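CysE, serine acetyltransferase (Brucella abortus, PDB 4HZD) probably transfers an acetyl group from acetyl-coenzyme A to serine, yielding the O-acetylserine used in cysteine biosynthesis. Local coordinates at residues R125-L130 and I154-R159; F150-H155 and D167-L172; V190-T195 and A216-N221. All blocks are in the same frame, centred on the assembly; numbering follows the deposited sequence.

Contact 1 of 3, residues R125-L130 and I154-R159; sequences RLAHWL and IHPAAR
The CA atoms of His-128 and Pro-156 lie 4.6 Å apart, where helix 116-132 meets a type I beta turn running from His-155 to Ala-158. His-128 carries most of the contact. Its ND1 donates to Pro-156 O across 2.6 Å, a short bond with an N-H...O angle of 154°. The oxygen sits at the edge of the imidazole, close to the ring plane, and ND1 lies in the plane of the carbonyl. The ring gets there because its CG is anti to the backbone N (chi1 -179°), which carries it across to the turn. The same oxygen receives a CA-H...O contact from His-128 CA at 3.3 Å, so ring and backbone of one residue grip it together.

This is the junction between the helical N-terminal part and the left-handed beta-helix. Strand 152-154 opens the first coil, and the turn leads it into strand 159-160.

Ala-158 O is 3.1 Å from His-128 ND1, but the angle is too poor for a bond. Ala-158 O instead accepts from His-124 NE2, one helical turn earlier, whose ring meets that of His-128. Arg-159 CG approaches His-128 CE1 obliquely at 3.9 Å. The apolar part is small: Ala-127 CB meets Pro-156 CB at 4.2 Å. Tyr-131 and Gln-143 also touch this proline.

The turn is stiffened from within. Ala-157 N donates to His-155 ND1 at 3.0 Å, near the ring plane, while Pro-156 CD lies over one face of that ring, toward its rim. His-155 NE2 bonds to Ala-104 O of the second subunit, so both ring nitrogens of His-155 are engaged.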
loop_
_atom_site.group_PDB
_atom_site.type_symbol
_atom_site.label_atom_id
_atom_site.label_comp_id
_atom_site.label_asym_id
_atom_site.label_seq_id
_atom_site.Cartn_x
_atom_site.Cartn_y
_atom_site.Cartn_z
ATOM N N ARG A 125 -1.220 -1.504 -26.640
ATOM C CA ARG A 125 -0.544 -0.515 -27.479
ATOM C C ARG A 125 0.803 -0.100 -26.846
ATOM O O ARG A 125 1.819 -0.006 -27.527
ATOM C CB ARG A 125 -1.458 0.700 -27.683
ATOM C CG ARG A 125 -2.755 0.353 -28.412
ATOM C CD ARG A 125 -3.411 1.545 -29.113
ATOM N NE ARG A 125 -4.830 1.271 -29.445
ATOM C CZ ARG A 125 -5.230 0.493 -30.459
ATOM N NH1 ARG A 125 -4.335 -0.139 -31.230
ATOM N NH2 ARG A 125 -6.521 0.328 -30.695
ATOM N N LEU A 126 0.799 0.141 -25.539
ATOM C CA LEU A 126 2.037 0.470 -24.815
ATOM C C LEU A 126 3.038 -0.673 -24.912
ATOM O O LEU A 126 4.179 -0.467 -25.318
ATOM C CB LEU A 126 1.755 0.793 -23.333
ATOM C CG LEU A 126 3.010 1.157 -22.488
ATOM C CD1 LEU A 126 3.828 2.246 -23.210
ATOM C CD2 LEU A 126 2.621 1.577 -21.058
ATOM N N ALA A 127 2.607 -1.864 -24.511
ATOM C CA ALA A 127 3.451 -3.065 -24.562
ATOM C C ALA A 127 4.047 -3.333 -25.956
ATOM O O ALA A 127 5.211 -3.747 -26.099
ATOM C CB ALA A 127 2.654 -4.282 -24.060
ATOM N N HIS A 128 3.239 -3.111 -26.980
ATOM C CA HIS A 128 3.616 -3.381 -28.381
ATOM C C HIS A 128 4.749 -2.455 -28.814
ATOM O O HIS A 128 5.746 -2.888 -29.391
ATOM C CB HIS A 128 2.388 -3.239 -29.305
ATOM C CG HIS A 128 2.684 -3.528 -30.771
ATOM N ND1 HIS A 128 2.909 -4.782 -31.243
ATOM C CD2 HIS A 128 2.778 -2.664 -31.883
ATOM C CE1 HIS A 128 3.146 -4.721 -32.577
ATOM N NE2 HIS A 128 3.064 -3.427 -32.963
ATOM N N TRP A 129 4.577 -1.173 -28.545
ATOM C CA TRP A 129 5.628 -0.186 -28.780
ATOM C C TRP A 129 6.954 -0.538 -28.057
ATOM O O TRP A 129 8.063 -0.546 -28.670
ATOM C CB TRP A 129 5.092 1.201 -28.389
ATOM C CG TRP A 129 6.104 2.296 -28.609
ATOM C CD1 TRP A 129 6.617 2.762 -29.829
ATOM C CD2 TRP A 129 6.836 3.038 -27.582
ATOM N NE1 TRP A 129 7.555 3.744 -29.609
ATOM C CE2 TRP A 129 7.739 3.948 -28.292
ATOM C CE3 TRP A 129 6.834 3.039 -26.187
ATOM C CZ2 TRP A 129 8.578 4.808 -27.615
ATOM C CZ3 TRP A 129 7.670 3.924 -25.513
ATOM C CH2 TRP A 129 8.519 4.791 -26.212
ATOM N N LEU A 130 6.853 -0.817 -26.747
ATOM C CA LEU A 130 8.018 -1.221 -25.936
ATOM C C LEU A 130 8.720 -2.425 -26.549
ATOM O O LEU A 130 9.949 -2.449 -26.633
ATOM C CB LEU A 130 7.592 -1.550 -24.475
ATOM C CG LEU A 130 7.148 -0.291 -23.723
ATOM C CD1 LEU A 130 6.615 -0.643 -22.353
ATOM C CD2 LEU A 130 8.295 0.705 -23.570
ATOM N N ILE A 154 -2.706 -10.728 -24.062
ATOM C CA ILE A 154 -2.412 -10.309 -25.447
ATOM C C ILE A 154 -0.903 -10.267 -25.624
ATOM O O ILE A 154 -0.206 -9.495 -24.933
ATOM C CB ILE A 154 -3.041 -8.935 -25.761
ATOM C CG1 ILE A 154 -4.540 -8.936 -25.412
ATOM C CG2 ILE A 154 -2.792 -8.542 -27.211
ATOM C CD1 ILE A 154 -5.281 -7.609 -25.508
ATOM N N HIS A 155 -0.373 -11.090 -26.533
ATOM C CA HIS A 155 1.053 -11.047 -26.788
ATOM C C HIS A 155 1.470 -9.699 -27.348
ATOM O O HIS A 155 0.800 -9.161 -28.227
ATOM C CB HIS A 155 1.494 -12.165 -27.718
ATOM C CG HIS A 155 2.990 -12.350 -27.748
ATOM N ND1 HIS A 155 3.821 -11.513 -28.419
ATOM C CD2 HIS A 155 3.803 -13.281 -27.118
ATOM C CE1 HIS A 155 5.092 -11.925 -28.247
ATOM N NE2 HIS A 155 5.072 -13.010 -27.476
ATOM N N PRO A 156 2.577 -9.113 -26.832
ATOM C CA PRO A 156 2.942 -7.766 -27.298
ATOM C C PRO A 156 3.255 -7.647 -28.793
ATOM O O PRO A 156 3.220 -6.548 -29.296
ATOM C CB PRO A 156 4.199 -7.405 -26.478
ATOM C CG PRO A 156 4.125 -8.270 -25.254
ATOM C CD PRO A 156 3.377 -9.530 -25.657
ATOM N N ALA A 157 3.522 -8.754 -29.481
ATOM C CA ALA A 157 3.813 -8.749 -30.935
ATOM C C ALA A 157 2.537 -8.766 -31.752
ATOM O O ALA A 157 2.584 -8.571 -32.976
ATOM C CB ALA A 157 4.701 -9.938 -31.334
ATOM N N ALA A 158 1.402 -8.995 -31.082
ATOM C CA ALA A 158 0.103 -8.973 -31.749
ATOM C C ALA A 158 -0.105 -7.581 -32.315
ATOM O O ALA A 158 0.469 -6.617 -31.796
ATOM C CB ALA A 158 -1.052 -9.334 -30.798
ATOM N N ARG A 159 -0.893 -7.472 -33.394
ATOM C CA ARG A 159 -1.181 -6.158 -33.974
ATOM C C ARG A 159 -2.671 -5.859 -33.892
ATOM O O ARG A 159 -3.490 -6.661 -34.360
ATOM C CB ARG A 159 -0.645 -6.061 -35.409
ATOM C CG ARG A 159 0.862 -6.164 -35.439
ATOM C CD ARG A 159 1.503 -5.372 -36.556
ATOM N NE ARG A 159 1.676 -6.089 -37.817
ATOM C CZ ARG A 159 1.734 -7.409 -37.989
ATOM N NH1 ARG A 159 1.645 -8.253 -36.964
ATOM N NH2 ARG A 159 1.894 -7.885 -39.220
#

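Contact 2 of 3, residues F150-H155 and D167-L172; sequences FQTDIH and DHATGL
Gln-151 and Leu-172 each offer a backbone oxygen that is bonded twice. Gln-151 O accepts from Gly-171 N at 2.8 Å. Leu-172 O accepts from Asp-153 N, also at 2.8 Å, in a straighter bond (167° at the hydrogen). A water donates to both oxygens, 2.7 Å from Gln-151 O and 2.9 Å from Leu-172 O, and so bridges the two segments.

The polar side chains find their partners outside these segments. Gln-151 OE1 and Thr-170 OG1 share Lys-116 NZ. Asp-153 OD1 is held by Gln-143, and OD2 by His-168 of the second subunit.

Thr-152 splits its two branches. Its OG1 lies between the backbone N and the carbonyl carbon (chi1 50°) and bonds to Ser-146 OG. This leaves CG2 anti to the carbonyl carbon and facing Ala-169, 3.7 Å from Ala-169 CB. Next to it, Ile-154 CD1 touches Leu-172 CD2 at 3.9 Å, the two side chains crossing at a slant. Thr-170 CG2 packs against Gln-151 CB at 4.0 Å.

Residues 169-172 form a type II beta turn with Gly-171 in its third position, where positive phi suits glycine. The turn leads into strand 172-174, beside strand 152-154, and both belong to the first coils of the left-handed beta-helix. His-168, just before the turn, belongs to the coenzyme A pocket.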
loop_
_atom_site.group_PDB
_atom_site.type_symbol
_atom_site.label_atom_id
_atom_site.label_comp_id
_atom_site.label_asym_id
_atom_site.label_seq_id
_atom_site.Cartn_x
_atom_site.Cartn_y
_atom_site.Cartn_z
ATOM N N PHE A 150 -6.750 -7.347 -15.970
ATOM C CA PHE A 150 -7.833 -7.198 -16.948
ATOM C C PHE A 150 -8.306 -8.533 -17.543
ATOM O O PHE A 150 -9.274 -8.552 -18.314
ATOM C CB PHE A 150 -7.453 -6.210 -18.090
ATOM C CG PHE A 150 -6.917 -4.885 -17.604
ATOM C CD1 PHE A 150 -7.422 -4.271 -16.426
ATOM C CD2 PHE A 150 -5.899 -4.215 -18.329
ATOM C CE1 PHE A 150 -6.948 -3.040 -15.996
ATOM C CE2 PHE A 150 -5.396 -2.993 -17.867
ATOM C CZ PHE A 150 -5.928 -2.405 -16.719
ATOM N N GLN A 151 -7.610 -9.617 -17.189
ATOM C CA GLN A 151 -7.879 -10.990 -17.698
ATOM C C GLN A 151 -7.794 -11.092 -19.208
ATOM O O GLN A 151 -8.497 -11.913 -19.843
ATOM C CB GLN A 151 -9.209 -11.540 -17.144
ATOM C CG GLN A 151 -9.188 -11.656 -15.605
ATOM C CD GLN A 151 -9.426 -10.322 -14.893
ATOM O OE1 GLN A 151 -10.380 -9.598 -15.197
ATOM N NE2 GLN A 151 -8.582 -10.012 -13.921
ATOM N N THR A 152 -6.932 -10.250 -19.790
ATOM C CA THR A 152 -6.723 -10.176 -21.235
ATOM C C THR A 152 -5.259 -10.506 -21.450
ATOM O O THR A 152 -4.369 -9.758 -21.012
ATOM C CB THR A 152 -7.039 -8.767 -21.794
ATOM O OG1 THR A 152 -6.365 -7.798 -21.000
ATOM C CG2 THR A 152 -8.547 -8.439 -21.681
ATOM N N ASP A 153 -5.003 -11.654 -22.059
ATOM C CA ASP A 153 -3.625 -12.111 -22.307
ATOM C C ASP A 153 -3.346 -11.852 -23.796
ATOM O O ASP A 153 -3.753 -12.629 -24.684
ATOM C CB ASP A 153 -3.446 -13.586 -21.885
ATOM C CG ASP A 153 -2.111 -14.140 -22.270
ATOM O OD1 ASP A 153 -1.428 -13.433 -23.033
ATOM O OD2 ASP A 153 -1.717 -15.253 -21.806
ATOM N N ILE A 154 -2.706 -10.728 -24.062
ATOM C CA ILE A 154 -2.412 -10.309 -25.447
ATOM C C ILE A 154 -0.903 -10.267 -25.624
ATOM O O ILE A 154 -0.206 -9.495 -24.933
ATOM C CB ILE A 154 -3.041 -8.935 -25.761
ATOM C CG1 ILE A 154 -4.540 -8.936 -25.412
ATOM C CG2 ILE A 154 -2.792 -8.542 -27.211
ATOM C CD1 ILE A 154 -5.281 -7.609 -25.508
ATOM N N HIS A 155 -0.373 -11.090 -26.533
ATOM C CA HIS A 155 1.053 -11.047 -26.788
ATOM C C HIS A 155 1.470 -9.699 -27.348
ATOM O O HIS A 155 0.800 -9.161 -28.227
ATOM C CB HIS A 155 1.494 -12.165 -27.718
ATOM C CG HIS A 155 2.990 -12.350 -27.748
ATOM N ND1 HIS A 155 3.821 -11.513 -28.419
ATOM C CD2 HIS A 155 3.803 -13.281 -27.118
ATOM C CE1 HIS A 155 5.092 -11.925 -28.247
ATOM N NE2 HIS A 155 5.072 -13.010 -27.476
ATOM N N ASP A 167 -15.484 -6.069 -25.558
ATOM C CA ASP A 167 -16.672 -5.923 -24.738
ATOM C C ASP A 167 -16.596 -6.968 -23.644
ATOM O O ASP A 167 -16.485 -8.150 -23.946
ATOM C CB ASP A 167 -17.932 -6.118 -25.626
ATOM C CG ASP A 167 -19.270 -5.903 -24.855
ATOM O OD1 ASP A 167 -19.278 -5.324 -23.746
ATOM O OD2 ASP A 167 -20.322 -6.319 -25.382
ATOM N N HIS A 168 -16.623 -6.540 -22.375
ATOM C CA HIS A 168 -16.556 -7.477 -21.191
ATOM C C HIS A 168 -15.161 -8.002 -20.968
ATOM O O HIS A 168 -14.674 -7.935 -19.850
ATOM C CB HIS A 168 -17.587 -8.626 -21.263
ATOM C CG HIS A 168 -19.015 -8.156 -21.384
ATOM N ND1 HIS A 168 -19.591 -7.337 -20.478
ATOM C CD2 HIS A 168 -19.992 -8.404 -22.369
ATOM C CE1 HIS A 168 -20.870 -7.053 -20.855
ATOM N NE2 HIS A 168 -21.114 -7.702 -22.009
ATOM N N ALA A 169 -14.514 -8.460 -22.053
ATOM C CA ALA A 169 -13.078 -8.827 -22.158
ATOM C C ALA A 169 -12.560 -10.037 -21.412
ATOM O O ALA A 169 -11.583 -10.638 -21.855
ATOM C CB ALA A 169 -12.165 -7.603 -21.881
ATOM N N THR A 170 -13.160 -10.408 -20.287
ATOM C CA THR A 170 -12.575 -11.490 -19.490
ATOM C C THR A 170 -12.248 -12.754 -20.320
ATOM O O THR A 170 -13.133 -13.344 -20.930
ATOM C CB THR A 170 -13.563 -11.949 -18.400
ATOM O OG1 THR A 170 -14.105 -10.815 -17.709
ATOM C CG2 THR A 170 -12.895 -13.007 -17.434
ATOM N N GLY A 171 -10.991 -13.200 -20.287
ATOM C CA GLY A 171 -10.617 -14.510 -20.846
ATOM C C GLY A 171 -10.035 -14.390 -22.256
ATOM O O GLY A 171 -9.712 -15.386 -22.873
ATOM N N LEU A 172 -9.931 -13.162 -22.762
ATOM C CA LEU A 172 -9.302 -12.935 -24.041
ATOM C C LEU A 172 -7.866 -13.400 -24.096
ATOM O O LEU A 172 -7.056 -13.063 -23.236
ATOM C CB LEU A 172 -9.376 -11.451 -24.458
ATOM C CG LEU A 172 -8.770 -11.055 -25.818
ATOM C CD1 LEU A 172 -9.591 -11.601 -26.992
ATOM C CD2 LEU A 172 -8.669 -9.543 -25.931
HETATM O O HOH W 1 -7.115 -14.133 -20.566
#

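Contact 3 of 3, residues V190-T195 and A216-N221; sequences VTLGGT and AKILGN. With COA (coenzyme A), chain C.
Thr-191 and Gly-193 pair with residues 216-220 through four backbone hydrogen bonds. Thr-191 N reaches Ala-216 O at 3.0 Å, Ile-218 N reaches Thr-191 O at 2.8 Å, and Gly-193 N reaches Ile-218 O at 2.8 Å. The fourth runs from Gly-220 N to Gly-193 O at 2.9 Å.

The tight part is the face of Leu-192 and Ile-218. Their side chains lie side by side, pointing the same way, with Leu-192 CD2 3.9 Å from Ile-218 CD1, and Ile-212 touches both. Strands of successive coils stack in parallel in this way in the left-handed beta-helix, the domain of this hexapeptide-repeat family.

The other face carries Thr-191, Lys-217 and Leu-219 and turns to coenzyme A and the second subunit. Thr-191 CG2 is 3.7 Å from the coenzyme's S1P, and its OG1 bonds to His-188 of the second subunit. Gly-193 CA lies 3.8 Å from that S1P sulfur. Gly-194 O accepts a weak bond from N4P at 2.8 Å.

Thr-195, although partly exposed, still lays its CG2 near Gly-220 CA and Leu-219 O at this more open end. Leu-219 O is a buried oxygen without a polar partner.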
loop_
_atom_site.group_PDB
_atom_site.type_symbol
_atom_site.label_atom_id
_atom_site.label_comp_id
_atom_site.label_asym_id
_atom_site.label_seq_id
_atom_site.Cartn_x
_atom_site.Cartn_y
_atom_site.Cartn_z
ATOM N N VAL A 190 -12.809 -15.037 -25.772
ATOM C CA VAL A 190 -12.360 -15.194 -27.168
ATOM C C VAL A 190 -10.876 -15.543 -27.250
ATOM O O VAL A 190 -10.048 -14.936 -26.548
ATOM C CB VAL A 190 -12.709 -13.982 -28.039
ATOM C CG1 VAL A 190 -11.953 -14.045 -29.375
ATOM C CG2 VAL A 190 -14.222 -13.961 -28.290
ATOM N N THR A 191 -10.562 -16.562 -28.056
ATOM C CA THR A 191 -9.166 -16.927 -28.361
ATOM C C THR A 191 -8.893 -16.654 -29.843
ATOM O O THR A 191 -9.589 -17.182 -30.767
ATOM C CB THR A 191 -8.853 -18.406 -28.060
ATOM O OG1 THR A 191 -9.123 -18.718 -26.689
ATOM C CG2 THR A 191 -7.365 -18.725 -28.309
ATOM N N LEU A 192 -7.889 -15.826 -30.074
ATOM C CA LEU A 192 -7.242 -15.761 -31.368
ATOM C C LEU A 192 -5.937 -16.500 -31.225
ATOM O O LEU A 192 -4.911 -15.930 -30.835
ATOM C CB LEU A 192 -7.045 -14.319 -31.817
ATOM C CG LEU A 192 -8.335 -13.510 -31.721
ATOM C CD1 LEU A 192 -8.003 -12.105 -32.217
ATOM C CD2 LEU A 192 -9.442 -14.129 -32.571
ATOM N N GLY A 193 -6.009 -17.811 -31.442
ATOM C CA GLY A 193 -4.910 -18.687 -31.044
ATOM C C GLY A 193 -4.375 -19.596 -32.140
ATOM O O GLY A 193 -4.642 -19.370 -33.335
ATOM N N GLY A 194 -3.600 -20.600 -31.710
ATOM C CA GLY A 194 -2.930 -21.551 -32.615
ATOM C C GLY A 194 -3.548 -22.942 -32.595
ATOM O O GLY A 194 -4.240 -23.316 -31.656
ATOM N N THR A 195 -3.312 -23.707 -33.657
ATOM C CA THR A 195 -3.772 -25.087 -33.736
ATOM C C THR A 195 -2.874 -25.971 -32.866
ATOM O O THR A 195 -3.247 -27.083 -32.513
ATOM C CB THR A 195 -3.680 -25.618 -35.181
ATOM O OG1 THR A 195 -2.373 -25.325 -35.689
ATOM C CG2 THR A 195 -4.724 -24.983 -36.072
ATOM N N ALA A 216 -15.876 -17.582 -28.487
ATOM C CA ALA A 216 -15.390 -18.130 -29.747
ATOM C C ALA A 216 -13.881 -18.455 -29.703
ATOM O O ALA A 216 -13.082 -17.670 -29.144
ATOM C CB ALA A 216 -15.684 -17.164 -30.884
ATOM N N LYS A 217 -13.490 -19.606 -30.262
ATOM C CA LYS A 217 -12.080 -19.915 -30.506
ATOM C C LYS A 217 -11.789 -19.862 -31.997
ATOM O O LYS A 217 -12.423 -20.596 -32.787
ATOM C CB LYS A 217 -11.681 -21.309 -29.978
ATOM C CG LYS A 217 -12.539 -21.848 -28.845
ATOM C CD LYS A 217 -12.106 -21.337 -27.493
ATOM C CE LYS A 217 -13.159 -21.722 -26.458
ATOM N NZ LYS A 217 -13.429 -20.562 -25.562
ATOM N N ILE A 218 -10.838 -19.018 -32.396
ATOM C CA ILE A 218 -10.435 -18.902 -33.789
ATOM C C ILE A 218 -8.964 -19.357 -33.804
ATOM O O ILE A 218 -8.101 -18.759 -33.119
ATOM C CB ILE A 218 -10.661 -17.489 -34.337
ATOM C CG1 ILE A 218 -12.131 -17.075 -34.120
ATOM C CG2 ILE A 218 -10.300 -17.411 -35.812
ATOM C CD1 ILE A 218 -12.459 -15.640 -34.492
ATOM N N LEU A 219 -8.684 -20.464 -34.511
ATOM C CA LEU A 219 -7.386 -21.164 -34.313
ATOM C C LEU A 219 -6.656 -21.409 -35.604
ATOM O O LEU A 219 -7.202 -22.049 -36.489
ATOM C CB LEU A 219 -7.558 -22.503 -33.606
ATOM C CG LEU A 219 -8.383 -22.526 -32.324
ATOM C CD1 LEU A 219 -8.559 -23.972 -31.892
ATOM C CD2 LEU A 219 -7.694 -21.685 -31.253
ATOM N N GLY A 220 -5.414 -20.928 -35.686
ATOM C CA GLY A 220 -4.577 -21.109 -36.880
ATOM C C GLY A 220 -4.299 -19.797 -37.586
ATOM O O GLY A 220 -4.900 -18.773 -37.273
ATOM N N ASN A 221 -3.366 -19.839 -38.524
ATOM C CA ASN A 221 -3.145 -18.757 -39.466
ATOM C C ASN A 221 -4.266 -18.732 -40.537
ATOM O O ASN A 221 -4.064 -19.106 -41.699
ATOM C CB ASN A 221 -1.765 -18.890 -40.099
ATOM C CG ASN A 221 -1.411 -17.703 -40.940
ATOM O OD1 ASN A 221 -2.037 -16.653 -40.829
ATOM N ND2 ASN A 221 -0.414 -17.855 -41.800
HETATM N N1A COA C . -13.762 -28.724 -32.553
HETATM C C2A COA C . -14.516 -29.473 -33.388
HETATM N N3A COA C . -13.994 -30.241 -34.368
HETATM C C4A COA C . -12.646 -30.280 -34.579
HETATM C C5A COA C . -11.757 -29.479 -33.721
HETATM C C6A COA C . -12.410 -28.670 -32.654
HETATM N N6A COA C . -11.687 -27.899 -31.802
HETATM N N7A COA C . -10.500 -29.720 -34.158
HETATM C C8A COA C . -10.573 -30.595 -35.198
HETATM N N9A COA C . -11.857 -30.921 -35.443
HETATM C C1B COA C . -12.387 -31.835 -36.491
HETATM C C2B COA C . -12.249 -31.245 -37.888
HETATM O O2B COA C . -13.329 -30.361 -38.187
HETATM C C3B COA C . -12.258 -32.489 -38.756
HETATM O O3B COA C . -13.611 -32.859 -39.090
HETATM P P3B COA C . -14.052 -33.326 -40.583
HETATM O O7A COA C . -13.015 -34.383 -40.914
HETATM O O8A COA C . -13.975 -32.069 -41.427
HETATM O O9A COA C . -15.473 -33.837 -40.429
HETATM C C4B COA C . -11.602 -33.555 -37.872
HETATM O O4B COA C . -11.714 -33.097 -36.517
HETATM C C5B COA C . -10.126 -33.767 -38.201
HETATM O O5B COA C . -9.408 -32.552 -37.966
HETATM P P1A COA C . -7.799 -32.499 -37.842
HETATM O O1A COA C . -7.413 -31.036 -37.751
HETATM O O2A COA C . -7.207 -33.371 -38.933
HETATM O O3A COA C . -7.540 -33.225 -36.413
HETATM P P2A COA C . -6.270 -32.944 -35.444
HETATM O O4A COA C . -5.081 -32.630 -36.318
HETATM O O5A COA C . -6.168 -34.066 -34.431
HETATM O O6A COA C . -6.705 -31.592 -34.657
HETATM C CBP COA C . -6.530 -30.437 -32.469
HETATM C CCP COA C . -5.830 -30.898 -33.752
HETATM C CDP COA C . -7.956 -30.966 -32.435
HETATM C CEP COA C . -5.744 -31.029 -31.294
HETATM C CAP COA C . -6.518 -28.883 -32.436
HETATM O OAP COA C . -7.129 -28.310 -33.613
HETATM C C9P COA C . -7.160 -28.255 -31.213
HETATM O O9P COA C . -8.284 -27.760 -31.265
HETATM N N8P COA C . -6.418 -28.275 -30.103
HETATM C C7P COA C . -6.388 -27.206 -29.130
HETATM C C6P COA C . -5.351 -26.133 -29.453
HETATM C C5P COA C . -5.643 -24.889 -28.641
HETATM O O5P COA C . -6.490 -24.914 -27.757
HETATM N N4P COA C . -4.917 -23.805 -28.969
HETATM C C3P COA C . -5.123 -22.452 -28.478
HETATM C C2P COA C . -3.883 -21.589 -28.704
HETATM S S1P COA C . -3.994 -20.109 -27.672
#

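How the contacts relate
The three contacts follow the chain from the helical part into the beta-helix. Contacts 1 and 2 share Ile-154 and His-155, and their centres are 14 Å apart. Contacts 2 and 3 belong to one parallel sheet, in which strands 152-154, 172-174, 191-193 and 217-219 are successive neighbours. They touch where Leu-172 CD1 meets Val-190 O at 3.4 Å. Contacts 1 and 3 stay separate, with nearest atoms about 7 Å apart. Contact 1 also stays back from coenzyme A, the side chain of Ala-158 being about 12 Å from a bound copy. Contact 2, through His-168, and contact 3 both touch coenzyme A.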